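Side-chain contact in aminopeptidase N (Francisella tularensis subsp. tularensis, PDB 5DLL), which removes N-terminal amino acids from peptides with a zinc-dependent M1-family active site and probably helps degrade intracellular peptides: residues Gln479-Thr484 against Lys488-Leu493. Residues are numbered along the deposited sequence; the frame is centred on the assembly and turned at random.
Sequences QTTLPT and KEKQAL
Gln479 spends both ends of its side-chain amide on the backbone of Leu493. OE1 accepts Leu493 N at 3.0 Å, the donor coming from beside the C=O, almost perpendicular to it (98°) and only modestly tilted from its plane. NE2 gives a hydrogen to Leu493 O at 2.7 Å through a bent bond (139°), with that oxygen close to the amide plane; the two bonds, with a weak third from NE2 to Glu518 O, fix the rotation of the amide. The chain reaches there because chi1 of 53° sets CG between the backbone N and the carbonyl carbon, and a bend at chi2 turns the amide onto Leu493. Ala492 CB rests 3.7 Å from Gln479 NE2.

Farther along, Lys490 runs its aliphatic chain past the backbone oxygens of Thr481 and Leu482, with CG 3.3 Å from Thr481 O; its CB meets Thr481 CG2 where the two side chains cross at about a right angle. Its ammonium hydrogen-bonds Ser455 O and Gln487 OE1, while Thr484 OG1 is hydrogen-bonded with Asp486 OD1 and Gln487 O. Near the turn, Pro483 CB packs on Lys488 CG at 3.4 Å.

Leu493 also touches Arg450 and Trp451 of helix 450-453. The arrangement is a loop that doubles back after strand 472-480 and is tied to its end by a side-chain amide, before strand 495-502 of the Ig-like domain.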
ATOM      1  N   GLN A 479      -3.470  16.839 -24.367  1.00 80.17           N
ATOM      2  CA  GLN A 479      -3.010  15.571 -23.808  1.00 76.97           C
ATOM      3  C   GLN A 479      -2.346  14.707 -24.877  1.00 76.23           C
ATOM      4  O   GLN A 479      -2.924  14.444 -25.933  1.00 73.82           O
ATOM      5  CB  GLN A 479      -4.155  14.806 -23.141  1.00 71.10           C
ATOM      6  CG  GLN A 479      -5.381  14.584 -24.012  1.00 70.85           C
ATOM      7  CD  GLN A 479      -6.108  13.307 -23.667  1.00 68.07           C
ATOM      8  OE1 GLN A 479      -5.494  12.245 -23.552  1.00 68.25           O
ATOM      9  NE2 GLN A 479      -7.421  13.398 -23.502  1.00 68.07           N
ATOM     10  N   THR A 480      -1.122  14.280 -24.590  1.00 76.71           N
ATOM     11  CA  THR A 480      -0.357  13.419 -25.484  1.00 78.38           C
ATOM     12  C   THR A 480       0.337  12.349 -24.639  1.00 78.29           C
ATOM     13  O   THR A 480       0.969  12.656 -23.626  1.00 77.83           O
ATOM     14  CB  THR A 480       0.661  14.226 -26.339  1.00 79.35           C
ATOM     15  OG1 THR A 480       1.520  13.328 -27.052  1.00 75.06           O
ATOM     16  CG2 THR A 480       1.520  15.172 -25.481  1.00 80.89           C
ATOM     17  N   THR A 481       0.193  11.094 -25.050  1.00 79.06           N
ATOM     18  CA  THR A 481       0.772   9.968 -24.321  1.00 78.75           C
ATOM     19  C   THR A 481       1.564   9.092 -25.301  1.00 82.91           C
ATOM     20  O   THR A 481       1.029   8.614 -26.303  1.00 90.68           O
ATOM     21  CB  THR A 481      -0.311   9.172 -23.552  1.00 80.33           C
ATOM     22  OG1 THR A 481       0.228   7.931 -23.078  1.00 81.29           O
ATOM     23  CG2 THR A 481      -1.536   8.905 -24.420  1.00 85.01           C
ATOM     24  N   LEU A 482       2.848   8.908 -25.008  1.00 79.87           N
ATOM     25  CA  LEU A 482       3.785   8.284 -25.942  1.00 80.47           C
ATOM     26  C   LEU A 482       3.624   6.761 -26.009  1.00 77.59           C
ATOM     27  O   LEU A 482       3.063   6.157 -25.095  1.00 72.66           O
ATOM     28  CB  LEU A 482       5.224   8.629 -25.537  1.00 80.55           C
ATOM     29  CG  LEU A 482       5.592  10.113 -25.508  1.00 81.90           C
ATOM     30  CD1 LEU A 482       6.988  10.287 -24.930  1.00 82.67           C
ATOM     31  CD2 LEU A 482       5.494  10.730 -26.897  1.00 83.97           C
ATOM     32  N   PRO A 483       4.118   6.135 -27.095  1.00 77.88           N
ATOM     33  CA  PRO A 483       4.102   4.675 -27.193  1.00 77.82           C
ATOM     34  C   PRO A 483       4.934   3.994 -26.104  1.00 77.66           C
ATOM     35  O   PRO A 483       5.945   4.542 -25.670  1.00 75.96           O
ATOM     36  CB  PRO A 483       4.713   4.404 -28.576  1.00 79.79           C
ATOM     37  CG  PRO A 483       5.437   5.647 -28.942  1.00 81.40           C
ATOM     38  CD  PRO A 483       4.638   6.753 -28.329  1.00 81.20           C
ATOM     39  N   THR A 484       4.490   2.813 -25.674  1.00 80.12           N
ATOM     40  CA  THR A 484       5.196   2.006 -24.672  1.00 78.66           C
ATOM     41  C   THR A 484       5.584   0.646 -25.255  1.00 81.62           C
ATOM     42  O   THR A 484       5.225   0.315 -26.389  1.00 81.76           O
ATOM     43  CB  THR A 484       4.327   1.780 -23.416  1.00 72.76           C
ATOM     44  OG1 THR A 484       3.029   1.315 -23.804  1.00 72.37           O
ATOM     45  CG2 THR A 484       4.184   3.064 -22.626  1.00 69.19           C
ATOM     46  N   LYS A 488       1.901   0.608 -28.667  1.00 92.68           N
ATOM     47  CA  LYS A 488       2.293   1.901 -29.240  1.00 97.92           C
ATOM     48  C   LYS A 488       1.107   2.761 -29.704  1.00 96.72           C
ATOM     49  O   LYS A 488       1.242   3.980 -29.849  1.00 93.00           O
ATOM     50  CB  LYS A 488       3.286   1.671 -30.385  1.00105.68           C
ATOM     51  CG  LYS A 488       4.674   1.279 -29.887  1.00112.97           C
ATOM     52  CD  LYS A 488       5.207   0.009 -30.530  1.00116.86           C
ATOM     53  CE  LYS A 488       6.351  -0.575 -29.711  1.00113.40           C
ATOM     54  NZ  LYS A 488       6.822  -1.879 -30.255  1.00119.27           N
ATOM     55  N   GLU A 489      -0.042   2.125 -29.927  1.00 98.51           N
ATOM     56  CA  GLU A 489      -1.281   2.828 -30.279  1.00 98.44           C
ATOM     57  C   GLU A 489      -1.911   3.488 -29.042  1.00 90.38           C
ATOM     58  O   GLU A 489      -2.097   2.831 -28.013  1.00 93.80           O
ATOM     59  CB  GLU A 489      -2.279   1.874 -30.965  1.00110.40           C
ATOM     60  CG  GLU A 489      -2.806   0.697 -30.129  1.00119.50           C
ATOM     61  CD  GLU A 489      -1.921  -0.546 -30.165  1.00115.98           C
ATOM     62  OE1 GLU A 489      -2.466  -1.666 -30.067  1.00102.17           O
ATOM     63  OE2 GLU A 489      -0.685  -0.411 -30.283  1.00121.09           O
ATOM     64  N   LYS A 490      -2.229   4.782 -29.146  1.00 92.06           N
ATOM     65  CA  LYS A 490      -2.738   5.573 -28.012  1.00 83.61           C
ATOM     66  C   LYS A 490      -3.914   6.478 -28.408  1.00 84.13           C
ATOM     67  O   LYS A 490      -4.152   6.719 -29.591  1.00 87.95           O
ATOM     68  CB  LYS A 490      -1.615   6.427 -27.413  1.00 79.34           C
ATOM     69  CG  LYS A 490      -0.366   5.654 -27.007  1.00 78.60           C
ATOM     70  CD  LYS A 490      -0.594   4.780 -25.782  1.00 76.26           C
ATOM     71  CE  LYS A 490       0.503   3.737 -25.638  1.00 75.84           C
ATOM     72  NZ  LYS A 490       0.370   2.940 -24.390  1.00 73.18           N
ATOM     73  N   GLN A 491      -4.632   6.983 -27.405  1.00 82.40           N
ATOM     74  CA  GLN A 491      -5.872   7.740 -27.624  1.00 84.40           C
ATOM     75  C   GLN A 491      -6.081   8.884 -26.625  1.00 83.52           C
ATOM     76  O   GLN A 491      -5.368   8.998 -25.625  1.00 80.38           O
ATOM     77  CB  GLN A 491      -7.077   6.798 -27.542  1.00 84.56           C
ATOM     78  CG  GLN A 491      -7.143   5.757 -28.644  1.00 86.46           C
ATOM     79  CD  GLN A 491      -8.486   5.059 -28.696  1.00 86.52           C
ATOM     80  OE1 GLN A 491      -9.067   4.724 -27.661  1.00 81.65           O
ATOM     81  NE2 GLN A 491      -8.990   4.839 -29.904  1.00 89.70           N
ATOM     82  N   ALA A 492      -7.076   9.723 -26.914  1.00 84.00           N
ATOM     83  CA  ALA A 492      -7.476  10.809 -26.022  1.00 81.49           C
ATOM     84  C   ALA A 492      -8.375  10.284 -24.902  1.00 81.97           C
ATOM     85  O   ALA A 492      -9.487   9.815 -25.152  1.00 88.13           O
ATOM     86  CB  ALA A 492      -8.196  11.894 -26.802  1.00 80.08           C
ATOM     87  N   LEU A 493      -7.883  10.368 -23.670  1.00 77.03           N
ATOM     88  CA  LEU A 493      -8.623   9.927 -22.488  1.00 74.28           C
ATOM     89  C   LEU A 493      -9.588  10.993 -21.958  1.00 72.26           C
ATOM     90  O   LEU A 493      -9.600  12.134 -22.419  1.00 68.17           O
ATOM     91  CB  LEU A 493      -7.641   9.549 -21.378  1.00 70.66           C
ATOM     92  CG  LEU A 493      -6.612   8.476 -21.732  1.00 72.63           C
ATOM     93  CD1 LEU A 493      -5.458   8.487 -20.744  1.00 71.06           C
ATOM     94  CD2 LEU A 493      -7.276   7.110 -21.781  1.00 74.76           C
TER